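Local coordinates for protein beta-lactamase (Chitinophaga pinensis, PDB 6N36) that probably hydrolyses the amide bond of beta-lactam antibiotics, using two zinc ions held in a metallo-beta-lactamase fold, at residues A[40-43]-A[48-51]; A[21-24]-A[30-33]; A[209-214]-A[259-264]; A[152-157]-A[163-168]; A[110-113]-A[119-122]. One frame throughout, in Å; residues are numbered along the deposited sequence.

Interaction 1 (A[40-43]-A[48-51])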
# COMPACT_ATOMS: atom_id res chain seq x y z
N PHE A 40 2.94 -2.78 6.27
CA PHE A 40 3.24 -4.21 6.28
C PHE A 40 4.75 -4.38 6.36
O PHE A 40 5.50 -3.71 5.64
CB PHE A 40 2.65 -4.86 5.05
CG PHE A 40 1.18 -4.54 4.90
CD1 PHE A 40 0.25 -5.24 5.64
CD2 PHE A 40 0.76 -3.53 4.06
CE1 PHE A 40 -1.11 -4.96 5.50
CE2 PHE A 40 -0.59 -3.26 3.93
CZ PHE A 40 -1.50 -3.93 4.69
N LEU A 41 5.17 -5.28 7.23
CA LEU A 41 6.61 -5.56 7.46
C LEU A 41 6.88 -7.00 7.05
O LEU A 41 6.19 -7.90 7.54
CB LEU A 41 6.95 -5.36 8.95
CG LEU A 41 8.41 -5.61 9.30
CD1 LEU A 41 9.30 -4.51 8.78
CD2 LEU A 41 8.52 -5.81 10.81
N ILE A 42 7.83 -7.21 6.15
CA ILE A 42 8.28 -8.56 5.75
C ILE A 42 9.71 -8.70 6.27
O ILE A 42 10.57 -7.92 5.90
CB ILE A 42 8.23 -8.70 4.24
CG1 ILE A 42 6.82 -8.53 3.71
CG2 ILE A 42 8.86 -10.04 3.82
CD1 ILE A 42 6.79 -8.35 2.26
N THR A 43 9.93 -9.67 7.13
CA THR A 43 11.21 -9.83 7.84
C THR A 43 12.04 -10.88 7.12
O THR A 43 11.48 -11.90 6.71
CB THR A 43 11.02 -10.17 9.29
OG1 THR A 43 10.28 -11.40 9.45
CG2 THR A 43 10.32 -9.04 10.02
N HIS A 48 14.70 -6.12 6.37
CA HIS A 48 13.24 -6.14 6.21
C HIS A 48 12.78 -5.23 5.08
O HIS A 48 13.49 -4.31 4.69
CB HIS A 48 12.59 -5.67 7.52
CG HIS A 48 13.18 -6.26 8.76
ND1 HIS A 48 13.48 -7.63 8.84
CD2 HIS A 48 13.56 -5.70 9.93
CE1 HIS A 48 13.99 -7.86 10.02
NE2 HIS A 48 14.04 -6.70 10.75
N ILE A 49 11.59 -5.54 4.62
CA ILE A 49 10.85 -4.75 3.61
C ILE A 49 9.69 -4.11 4.36
O ILE A 49 8.89 -4.81 5.03
CB ILE A 49 10.40 -5.60 2.42
CG1 ILE A 49 11.54 -6.42 1.80
CG2 ILE A 49 9.68 -4.71 1.40
CD1 ILE A 49 11.53 -7.87 2.23
N LEU A 50 9.51 -2.80 4.15
CA LEU A 50 8.30 -2.06 4.65
C LEU A 50 7.45 -1.64 3.46
O LEU A 50 7.99 -1.02 2.54
CB LEU A 50 8.75 -0.82 5.41
CG LEU A 50 7.60 0.08 5.88
CD1 LEU A 50 6.79 -0.61 6.96
CD2 LEU A 50 8.14 1.44 6.31
N ILE A 51 6.17 -2.02 3.49
CA ILE A 51 5.19 -1.52 2.51
C ILE A 51 4.30 -0.49 3.21
O ILE A 51 3.52 -0.87 4.07
CB ILE A 51 4.36 -2.67 1.91
CG1 ILE A 51 5.23 -3.76 1.28
CG2 ILE A 51 3.39 -2.06 0.91
CD1 ILE A 51 4.45 -4.99 0.86

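Interaction 2 (A[21-24]-A[30-33])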
# COMPACT_ATOMS: atom_id res chain seq x y z
N GLN A 21 -2.57 -2.62 17.90
CA GLN A 21 -1.60 -3.65 18.37
C GLN A 21 -1.01 -4.33 17.14
O GLN A 21 -1.74 -4.95 16.39
CB GLN A 21 -2.35 -4.66 19.25
CG GLN A 21 -1.46 -5.71 19.90
CD GLN A 21 -2.12 -6.60 20.94
OE1 GLN A 21 -1.73 -7.74 21.13
NE2 GLN A 21 -3.16 -6.12 21.61
N PRO A 22 0.31 -4.28 16.91
CA PRO A 22 0.86 -4.99 15.76
C PRO A 22 0.73 -6.50 15.96
O PRO A 22 0.66 -7.03 17.07
CB PRO A 22 2.32 -4.56 15.72
CG PRO A 22 2.63 -4.21 17.14
CD PRO A 22 1.35 -3.61 17.69
N PHE A 23 0.76 -7.22 14.84
CA PHE A 23 0.56 -8.66 14.90
C PHE A 23 1.13 -9.35 13.67
O PHE A 23 1.25 -8.74 12.61
CB PHE A 23 -0.93 -8.97 15.06
CG PHE A 23 -1.83 -8.66 13.90
CD1 PHE A 23 -2.31 -7.38 13.66
CD2 PHE A 23 -2.12 -9.63 12.96
CE1 PHE A 23 -3.15 -7.12 12.59
CE2 PHE A 23 -2.99 -9.39 11.90
CZ PHE A 23 -3.45 -8.11 11.67
N ARG A 24 1.40 -10.63 13.85
CA ARG A 24 1.86 -11.51 12.76
C ARG A 24 0.65 -11.94 11.94
O ARG A 24 -0.37 -12.48 12.48
CB ARG A 24 2.50 -12.74 13.39
CG ARG A 24 3.12 -13.68 12.38
CD ARG A 24 3.64 -14.88 13.18
NE ARG A 24 4.21 -15.88 12.31
CZ ARG A 24 4.24 -17.17 12.59
NH1 ARG A 24 3.58 -17.66 13.63
NH2 ARG A 24 4.79 -17.99 11.71
N TYR A 30 4.04 -9.19 8.86
CA TYR A 30 3.47 -8.57 10.08
C TYR A 30 2.71 -7.31 9.66
O TYR A 30 3.12 -6.54 8.76
CB TYR A 30 4.57 -8.18 11.07
CG TYR A 30 5.37 -9.35 11.56
CD1 TYR A 30 6.42 -9.86 10.80
CD2 TYR A 30 5.07 -9.99 12.75
CE1 TYR A 30 7.13 -10.97 11.20
CE2 TYR A 30 5.82 -11.08 13.19
CZ TYR A 30 6.83 -11.60 12.39
OH TYR A 30 7.62 -12.67 12.78
N TYR A 31 1.66 -7.05 10.44
CA TYR A 31 0.88 -5.80 10.40
C TYR A 31 1.48 -4.85 11.43
O TYR A 31 1.55 -5.20 12.61
CB TYR A 31 -0.59 -6.02 10.72
CG TYR A 31 -1.44 -4.79 10.50
CD1 TYR A 31 -1.98 -4.51 9.25
CD2 TYR A 31 -1.66 -3.85 11.52
CE1 TYR A 31 -2.73 -3.38 9.03
CE2 TYR A 31 -2.43 -2.72 11.30
CZ TYR A 31 -3.00 -2.50 10.06
OH TYR A 31 -3.74 -1.38 9.79
N ILE A 32 1.93 -3.67 11.04
CA ILE A 32 2.51 -2.65 11.97
C ILE A 32 1.85 -1.28 11.75
O ILE A 32 2.43 -0.27 12.14
CB ILE A 32 4.04 -2.58 11.85
CG1 ILE A 32 4.55 -2.21 10.45
CG2 ILE A 32 4.63 -3.89 12.34
CD1 ILE A 32 6.00 -1.83 10.45
N GLY A 33 0.68 -1.26 11.14
CA GLY A 33 -0.01 -0.02 10.79
C GLY A 33 -0.85 0.52 11.92
O GLY A 33 -0.71 0.13 13.06

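Interaction 3 (A[209-214]-A[259-264])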
# COMPACT_ATOMS: atom_id res chain seq x y z
N TYR A 209 -8.44 -1.11 -17.11
CA TYR A 209 -7.39 -2.14 -17.14
C TYR A 209 -7.25 -2.78 -15.77
O TYR A 209 -7.28 -4.03 -15.59
CB TYR A 209 -6.05 -1.59 -17.66
CG TYR A 209 -4.90 -2.51 -17.35
CD1 TYR A 209 -4.61 -3.58 -18.16
CD2 TYR A 209 -4.17 -2.41 -16.18
CE1 TYR A 209 -3.64 -4.49 -17.84
CE2 TYR A 209 -3.18 -3.30 -15.84
CZ TYR A 209 -2.84 -4.31 -16.73
OH TYR A 209 -1.90 -5.26 -16.41
N THR A 210 -7.12 -1.94 -14.74
CA THR A 210 -6.87 -2.43 -13.37
C THR A 210 -8.03 -3.28 -12.88
O THR A 210 -7.78 -4.33 -12.23
CB THR A 210 -6.62 -1.22 -12.49
OG1 THR A 210 -5.36 -0.69 -12.89
CG2 THR A 210 -6.60 -1.57 -11.02
N LEU A 211 -9.27 -2.85 -13.11
CA LEU A 211 -10.41 -3.67 -12.61
C LEU A 211 -10.34 -5.08 -13.21
O LEU A 211 -10.54 -6.06 -12.46
CB LEU A 211 -11.70 -2.95 -12.94
CG LEU A 211 -11.98 -1.76 -12.03
CD1 LEU A 211 -12.90 -0.77 -12.69
CD2 LEU A 211 -12.52 -2.26 -10.70
N LYS A 212 -10.02 -5.21 -14.48
CA LYS A 212 -9.92 -6.54 -15.12
C LYS A 212 -8.69 -7.30 -14.59
O LYS A 212 -8.80 -8.49 -14.22
CB LYS A 212 -9.89 -6.40 -16.64
CG LYS A 212 -11.19 -5.84 -17.23
CD LYS A 212 -11.17 -5.66 -18.73
CE LYS A 212 -10.35 -4.49 -19.18
NZ LYS A 212 -10.28 -4.39 -20.66
N ALA A 213 -7.56 -6.63 -14.49
CA ALA A 213 -6.26 -7.22 -14.12
C ALA A 213 -6.34 -7.75 -12.68
O ALA A 213 -5.91 -8.88 -12.40
CB ALA A 213 -5.18 -6.21 -14.27
N MET A 214 -6.93 -6.99 -11.76
CA MET A 214 -7.01 -7.41 -10.36
C MET A 214 -7.98 -8.60 -10.22
O MET A 214 -7.71 -9.45 -9.39
CB MET A 214 -7.41 -6.21 -9.49
CG MET A 214 -6.29 -5.19 -9.47
SD MET A 214 -6.62 -3.88 -8.26
CE MET A 214 -6.24 -4.78 -6.75
N GLU A 259 -17.99 -3.85 -6.90
CA GLU A 259 -18.56 -2.54 -6.48
C GLU A 259 -17.83 -1.43 -7.26
O GLU A 259 -18.51 -0.53 -7.81
CB GLU A 259 -18.48 -2.32 -4.98
CG GLU A 259 -19.42 -3.22 -4.17
CD GLU A 259 -19.13 -3.36 -2.68
OE1 GLU A 259 -18.44 -2.48 -2.12
OE2 GLU A 259 -19.63 -4.35 -2.07
N TRP A 260 -16.50 -1.48 -7.31
CA TRP A 260 -15.79 -0.43 -8.06
C TRP A 260 -16.06 -0.52 -9.57
O TRP A 260 -16.10 0.53 -10.24
CB TRP A 260 -14.31 -0.35 -7.69
CG TRP A 260 -14.14 0.28 -6.35
CD1 TRP A 260 -13.79 -0.38 -5.22
CD2 TRP A 260 -14.41 1.64 -5.98
NE1 TRP A 260 -13.80 0.49 -4.15
CE2 TRP A 260 -14.19 1.73 -4.59
CE3 TRP A 260 -14.82 2.79 -6.67
CZ2 TRP A 260 -14.37 2.93 -3.88
CZ3 TRP A 260 -15.02 3.96 -5.95
CH2 TRP A 260 -14.80 4.02 -4.58
N GLN A 261 -16.27 -1.72 -10.12
CA GLN A 261 -16.59 -1.84 -11.56
C GLN A 261 -17.96 -1.20 -11.82
O GLN A 261 -18.13 -0.53 -12.82
CB GLN A 261 -16.56 -3.30 -12.01
CG GLN A 261 -16.88 -3.47 -13.48
CD GLN A 261 -15.72 -3.05 -14.35
OE1 GLN A 261 -14.64 -3.64 -14.24
NE2 GLN A 261 -15.93 -2.02 -15.15
N GLN A 262 -18.91 -1.37 -10.90
CA GLN A 262 -20.26 -0.78 -11.13
C GLN A 262 -20.15 0.74 -10.99
O GLN A 262 -20.82 1.44 -11.78
CB GLN A 262 -21.28 -1.28 -10.12
CG GLN A 262 -21.63 -2.74 -10.29
CD GLN A 262 -22.51 -3.06 -9.11
OE1 GLN A 262 -23.65 -2.58 -9.04
NE2 GLN A 262 -21.97 -3.79 -8.14
N ILE A 263 -19.34 1.25 -10.05
CA ILE A 263 -19.14 2.71 -9.94
C ILE A 263 -18.50 3.23 -11.22
O ILE A 263 -18.94 4.22 -11.77
CB ILE A 263 -18.36 3.07 -8.67
CG1 ILE A 263 -19.28 2.82 -7.46
CG2 ILE A 263 -17.84 4.50 -8.75
CD1 ILE A 263 -18.57 2.64 -6.17
N TYR A 264 -17.42 2.60 -11.67
CA TYR A 264 -16.74 2.95 -12.94
C TYR A 264 -17.76 3.01 -14.07
O TYR A 264 -17.80 4.01 -14.82
CB TYR A 264 -15.63 1.93 -13.24
CG TYR A 264 -14.96 2.15 -14.56
CD1 TYR A 264 -15.55 1.63 -15.69
CD2 TYR A 264 -13.82 2.92 -14.70
CE1 TYR A 264 -15.03 1.89 -16.96
CE2 TYR A 264 -13.27 3.13 -15.95
CZ TYR A 264 -13.86 2.60 -17.07
OH TYR A 264 -13.41 2.92 -18.35
O HOH W 1 -13.99 -6.28 -13.01

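Interaction 4 (A[152-157]-A[163-168])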
# COMPACT_ATOMS: atom_id res chain seq x y z
N ILE A 152 9.19 -10.65 -3.99
CA ILE A 152 7.96 -9.85 -4.08
C ILE A 152 7.80 -9.42 -5.54
O ILE A 152 8.73 -8.81 -6.09
CB ILE A 152 8.10 -8.63 -3.17
CG1 ILE A 152 8.28 -9.01 -1.70
CG2 ILE A 152 6.90 -7.72 -3.39
CD1 ILE A 152 8.83 -7.84 -0.90
N VAL A 153 6.64 -9.70 -6.11
CA VAL A 153 6.33 -9.23 -7.48
C VAL A 153 5.41 -8.00 -7.45
O VAL A 153 4.40 -8.04 -6.73
CB VAL A 153 5.74 -10.37 -8.31
CG1 VAL A 153 5.35 -9.83 -9.68
CG2 VAL A 153 6.72 -11.52 -8.42
N MET A 154 5.80 -6.93 -8.11
CA MET A 154 4.95 -5.70 -8.23
C MET A 154 4.04 -5.86 -9.45
O MET A 154 4.54 -6.34 -10.52
CB MET A 154 5.79 -4.44 -8.37
CG MET A 154 4.92 -3.19 -8.34
SD MET A 154 4.33 -2.74 -10.05
CE MET A 154 5.69 -1.71 -10.54
N ARG A 155 2.74 -5.60 -9.31
CA ARG A 155 1.84 -5.55 -10.47
C ARG A 155 1.28 -4.14 -10.58
O ARG A 155 0.78 -3.63 -9.57
CB ARG A 155 0.72 -6.59 -10.41
CG ARG A 155 1.18 -8.04 -10.38
CD ARG A 155 1.97 -8.45 -11.59
NE ARG A 155 1.42 -8.07 -12.87
CZ ARG A 155 0.62 -8.82 -13.63
NH1 ARG A 155 0.21 -10.01 -13.20
NH2 ARG A 155 0.16 -8.32 -14.76
N GLN A 156 1.36 -3.54 -11.76
CA GLN A 156 0.85 -2.17 -11.98
C GLN A 156 -0.67 -2.20 -12.01
O GLN A 156 -1.26 -2.90 -12.87
CB GLN A 156 1.44 -1.50 -13.22
CG GLN A 156 2.94 -1.26 -13.14
CD GLN A 156 3.43 -0.63 -14.43
OE1 GLN A 156 2.96 -1.01 -15.51
NE2 GLN A 156 4.38 0.29 -14.33
N HIS A 157 -1.29 -1.43 -11.13
CA HIS A 157 -2.75 -1.33 -10.95
C HIS A 157 -3.12 0.15 -11.01
O HIS A 157 -3.60 0.69 -10.04
CB HIS A 157 -3.18 -2.08 -9.71
CG HIS A 157 -3.05 -3.54 -9.86
ND1 HIS A 157 -2.87 -4.38 -8.78
CD2 HIS A 157 -3.10 -4.33 -10.97
CE1 HIS A 157 -2.74 -5.60 -9.22
NE2 HIS A 157 -2.86 -5.64 -10.55
N GLY A 163 0.83 5.47 -10.79
CA GLY A 163 1.76 4.39 -10.38
C GLY A 163 1.22 3.50 -9.28
O GLY A 163 2.01 2.71 -8.67
N ALA A 164 -0.07 3.50 -9.01
CA ALA A 164 -0.67 2.59 -8.03
C ALA A 164 -0.36 1.14 -8.40
O ALA A 164 -0.29 0.76 -9.64
CB ALA A 164 -2.14 2.80 -7.85
N ASN A 165 -0.05 0.34 -7.38
CA ASN A 165 0.41 -1.03 -7.63
C ASN A 165 0.11 -1.92 -6.43
O ASN A 165 -0.11 -1.43 -5.28
CB ASN A 165 1.87 -1.04 -8.02
CG ASN A 165 2.84 -0.32 -7.12
OD1 ASN A 165 3.92 -0.01 -7.55
ND2 ASN A 165 2.58 -0.21 -5.83
N SER A 166 0.04 -3.21 -6.70
CA SER A 166 -0.14 -4.25 -5.67
C SER A 166 1.15 -5.07 -5.61
O SER A 166 1.96 -5.04 -6.59
CB SER A 166 -1.32 -5.15 -6.01
OG SER A 166 -2.51 -4.37 -6.13
N PHE A 167 1.28 -5.88 -4.56
CA PHE A 167 2.45 -6.74 -4.34
C PHE A 167 1.96 -8.15 -4.03
O PHE A 167 1.03 -8.34 -3.24
CB PHE A 167 3.34 -6.21 -3.21
CG PHE A 167 3.86 -4.83 -3.48
CD1 PHE A 167 4.90 -4.62 -4.36
CD2 PHE A 167 3.29 -3.72 -2.85
CE1 PHE A 167 5.37 -3.36 -4.64
CE2 PHE A 167 3.76 -2.44 -3.12
CZ PHE A 167 4.80 -2.25 -4.00
N LEU A 168 2.57 -9.12 -4.71
CA LEU A 168 2.28 -10.56 -4.51
C LEU A 168 3.57 -11.21 -4.02
O LEU A 168 4.66 -10.98 -4.61
CB LEU A 168 1.90 -11.20 -5.85
CG LEU A 168 0.48 -11.03 -6.37
CD1 LEU A 168 0.48 -11.36 -7.88
CD2 LEU A 168 -0.49 -12.00 -5.69

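Interaction 5 (A[110-113]-A[119-122])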
# COMPACT_ATOMS: atom_id res chain seq x y z
N ALA A 110 7.08 7.73 -9.74
CA ALA A 110 8.38 8.26 -9.27
C ALA A 110 8.38 9.79 -9.23
O ALA A 110 8.87 10.38 -8.24
CB ALA A 110 9.48 7.74 -10.15
N ALA A 111 7.86 10.47 -10.26
CA ALA A 111 7.86 11.94 -10.28
C ALA A 111 6.96 12.49 -9.17
O ALA A 111 7.38 13.40 -8.45
CB ALA A 111 7.46 12.47 -11.62
N LEU A 112 5.83 11.84 -8.96
CA LEU A 112 4.89 12.27 -7.89
C LEU A 112 5.55 12.13 -6.52
O LEU A 112 5.45 13.00 -5.69
CB LEU A 112 3.64 11.41 -8.02
CG LEU A 112 2.49 11.74 -7.06
CD1 LEU A 112 1.98 13.15 -7.29
CD2 LEU A 112 1.34 10.75 -7.26
N LEU A 113 6.19 11.01 -6.26
CA LEU A 113 6.89 10.81 -4.97
C LEU A 113 8.02 11.83 -4.81
O LEU A 113 8.23 12.32 -3.74
CB LEU A 113 7.41 9.37 -4.96
CG LEU A 113 7.97 8.92 -3.61
CD1 LEU A 113 6.88 8.91 -2.53
CD2 LEU A 113 8.61 7.57 -3.78
N SER A 119 2.34 17.35 -8.15
CA SER A 119 1.82 16.96 -9.50
C SER A 119 0.60 16.04 -9.42
O SER A 119 0.19 15.55 -10.47
CB SER A 119 2.92 16.35 -10.32
OG SER A 119 3.53 15.23 -9.72
N ASP A 120 -0.03 15.87 -8.24
CA ASP A 120 -1.16 14.93 -8.11
C ASP A 120 -2.31 15.35 -9.03
O ASP A 120 -2.72 16.53 -9.05
CB ASP A 120 -1.63 14.85 -6.68
CG ASP A 120 -2.61 13.71 -6.47
OD1 ASP A 120 -3.84 13.90 -6.73
OD2 ASP A 120 -2.12 12.60 -6.16
N TYR A 121 -2.88 14.42 -9.79
CA TYR A 121 -3.87 14.80 -10.82
C TYR A 121 -5.18 15.29 -10.23
O TYR A 121 -5.94 15.96 -10.95
CB TYR A 121 -4.11 13.66 -11.81
CG TYR A 121 -4.95 12.50 -11.34
CD1 TYR A 121 -4.42 11.42 -10.66
CD2 TYR A 121 -6.29 12.42 -11.68
CE1 TYR A 121 -5.19 10.31 -10.33
CE2 TYR A 121 -7.07 11.33 -11.35
CZ TYR A 121 -6.53 10.25 -10.67
OH TYR A 121 -7.33 9.16 -10.40
N VAL A 122 -5.44 15.05 -8.95
CA VAL A 122 -6.67 15.54 -8.26
C VAL A 122 -6.24 16.65 -7.30
O VAL A 122 -6.77 17.76 -7.40
CB VAL A 122 -7.43 14.42 -7.53
CG1 VAL A 122 -8.63 14.96 -6.71
CG2 VAL A 122 -7.88 13.31 -8.43

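Interaction 1 (A[40-43]-A[48-51])
F40 and I42 pair with I51 and I49 through four backbone hydrogen bonds. The strands 40-42 and 48-51 run antiparallel, with short axes 4.7 Å apart and directions 163° from one another. F40 N gives to I51 O at 3.0 Å, and I51 N returns a bond to F40 O at 2.8 Å. I42 and I49 exchange the second pair of bonds, I42 N to I49 O and I49 N to I42 O. L41 and L50 form the non-hydrogen-bonded pair between these two. Weak CA-H...O contacts fill in, such as H48 CA to I42 O at 3.2 Å.

Apolar contacts lie mainly on the face that carries F40, I42, I49 and I51. The CG2 branch of I42 meets CD1 of I49 at 3.8 Å. Farther along, CD1 of I42 faces CD1 of I51 at 4.3 Å. I152 of strand 150-156 packs on I42 and I49 from this side. On the other face, CD1 of L41 reaches CB of H48 at 3.7 Å, and L50 touches I32.

A CH-pi contact lies at the turn end. CG2 of T43 lies over one face of the H48 imidazole, 4.0 Å from its centroid. The T43 torsion (chi1 59°) turns this methyl, rather than OG1, over the ring. F71 meets the H48 ring edge-to-face.

The hairpin continues into the larger sheet on both flanks, towards strands 29-31 and 76-80. The hydrogen-bonded pairs use four N-H and four C=O groups, and L41 and H48 bond on to residues on either flank. Both faces stay largely apolar, as suits a buried central piece of a metallo-beta-lactamase sheet.

Interaction 2 (A[21-24]-A[30-33])
F23 and Y31 pair in the beta hairpin of strands 23-26 and 29-31, at the outer edge of the larger sheet of this metallo-beta-lactamase fold. The two residues form an antiparallel hydrogen-bonded pair. F23 N gives to Y31 O at 3.1 Å, and Y31 N gives to F23 O at 2.8 Å. R24 and Y30 follow as a non-hydrogen-bonded pair.

The F23 ring turns towards its cross-strand partner Y31. Its chi1 of 68° sets CG between the backbone N and the carbonyl carbon, which brings the ring under the tyrosine's CB. CB of Y31 sits over one face of the F23 ring, 3.7 Å from the centroid, in a CH-pi contact. The two rings are near parallel, with planes at 23°, but they are slid apart and barely overlap. H236 stacks on F23, and L232 packs on the side chains of F23 and Y31. The hydroxyl of Y31 is bound to T34 O.

On the face of R24 and Y30, the extended arginine crosses the tyrosine at a slant, CB of R24 3.7 Å from CE2 of Y30. The arginine's polar end has other partners: NE bonds to G27 O, and the guanidinium makes a cation-pi contact with Y242. F71 meets the Y30 ring edge-to-face.

Just before the strand, P22 rests on the opposite backbone. Its CB stands 3.3 Å from Y31 O and 4.1 Å from CG2 of I32.

Interaction 3 (A[209-214]-A[259-264])
L211 reaches across to segment 259-264 and touches W260, Q261 and Y264. Nearly all the contact runs through this one side chain. CG stands anti to the carbonyl carbon (chi1 -76°), and the two methyls part towards different neighbours. CD2 meets CB of W260 at 4.0 Å. CD1 meets CB of Y264 at 3.9 Å. P186 also packs on L211.

Q261 is the second main partner. Its chain bends at chi2 (75°), which brings the amide back over the leucine. OE1 lies 3.3 Å from CB of L211, a van der Waals contact. A water gives a bond to OE1 at 3.0 Å and a weak, longer one to L211 O, so it links the two helices. NE2 turns to D265 OD1 on its own helix.

Segments 209-214 and 259-264, on helices 203-215 and 250-268, run antiparallel at 157°. The axes of the segments come no closer than 10.4 Å. Here the two helices meet through side chains and a water.

Y264 also reaches other parts of helix 203-215. Its side chain touches Y207 and A208, and its OH makes a weak hydrogen bond to G204 O.

Interaction 4 (A[152-157]-A[163-168])
The imidazole of H157 has R155 O over the centre of one face, 3.8 Å above the plane, and S166 OG at its edge. ND1 and OG are 2.7 Å apart in a hydrogen bond whose donor may be either group. N184 N also bonds to S166 OG, so two partners grip the buried hydroxyl. M214 of helix 203-215 touches the ring, and T210 packs on H157 nearer its backbone. The ring of F167 meets I152 and M154 obliquely: CG2 of I152 is 3.8 Å from CD1, and CG of M154 is 3.7 Å from CE1.

These groups sit on the beta hairpin of strands 150-156 and 165-172, within the smaller sheet of the metallo-beta-lactamase fold. Strands 152-156 and 165-168 run antiparallel, with directions 154° apart. V153 pairs with L168, and R155 with S166, each through two backbone bonds. H157 N to A164 O adds a fifth.

The two faces differ. M154, N165 and F167 lie on one; M154 and N165 touch N106 of strand 102-106. R155, S166 and L168 lie on the other. The arginine leads away from the hairpin, and its NE makes a salt bridge to D141. The loop 158-162 between the segments holds H160, which binds a zinc ion.

M154 and N165 cross at about a right angle. The N165 torsion (chi1 52°) turns the amide towards the methionine. ND2 bonds to T81 O, while OD1 lies 3.4 Å from CG of M154.

Interaction 5 (A[110-113]-A[119-122])
L112 and S119 approach with their CA atoms 5.8 Å apart, where the short helix 110-114 faces the irregular loop 119-122 that follows it.

The leucine does most of the touching. Its CG stands anti to the backbone N (chi1 -177°), and this sends the branched end across to the loop. CD1 lies 3.5 Å from D120 N and 3.6 Å from OG of S119. The same methyl is 4.0 Å from CB of D120. CD2 comes only to the border of contact with OD2 of D120, at 4.1 Å. The side chains of L112 and D120 meet at a slant. These are van der Waals contacts, with a methyl set against polar atoms.

S119 points its CB towards the helix. OG sits between the backbone N and the carbonyl carbon (chi1 57°), and it passes close to the leucine backbone, 3.7 Å from L112 CA. Its hydrogen bond goes to D115 OD2, just past the helix segment.

D120 is buried and turns its carboxylate to the loop's own backbone. OD1 accepts from V122 N at 3.0 Å, on the anti side and 34° out of the carboxylate plane. M123 N bonds to the same oxygen. Two N-H groups therefore fix OD1.

Farther along, the hydroxyl of Y121 bonds to G159 O, and its ring meets Y200 edge-to-face. The D120 side chain touches H85, a zinc ligand, and lies about 7 Å from a zinc ion. The bond from V122 N makes an Asx turn, here in a loop beside the dinuclear zinc site of a metallo-beta-lactamase fold.

Interactions 1 and 4 are buried hairpins built on backbone bonds, one in each of the two sheets. F167 packs on I51 where the sheets meet, so they touch face to face there. Interaction 2 extends the sheet of interaction 1: L41 O and Y30 N probably bond, but interaction 2 is only partly buried and more aromatic. Interaction 3 is a helix pair with a smaller, partly buried contact, joined to interaction 4 where Y209 packs on Q156. Interaction 5 stands apart, with nearest atoms about 6 Å from interaction 4. It relies on one leucine and a loop turn near the zinc site.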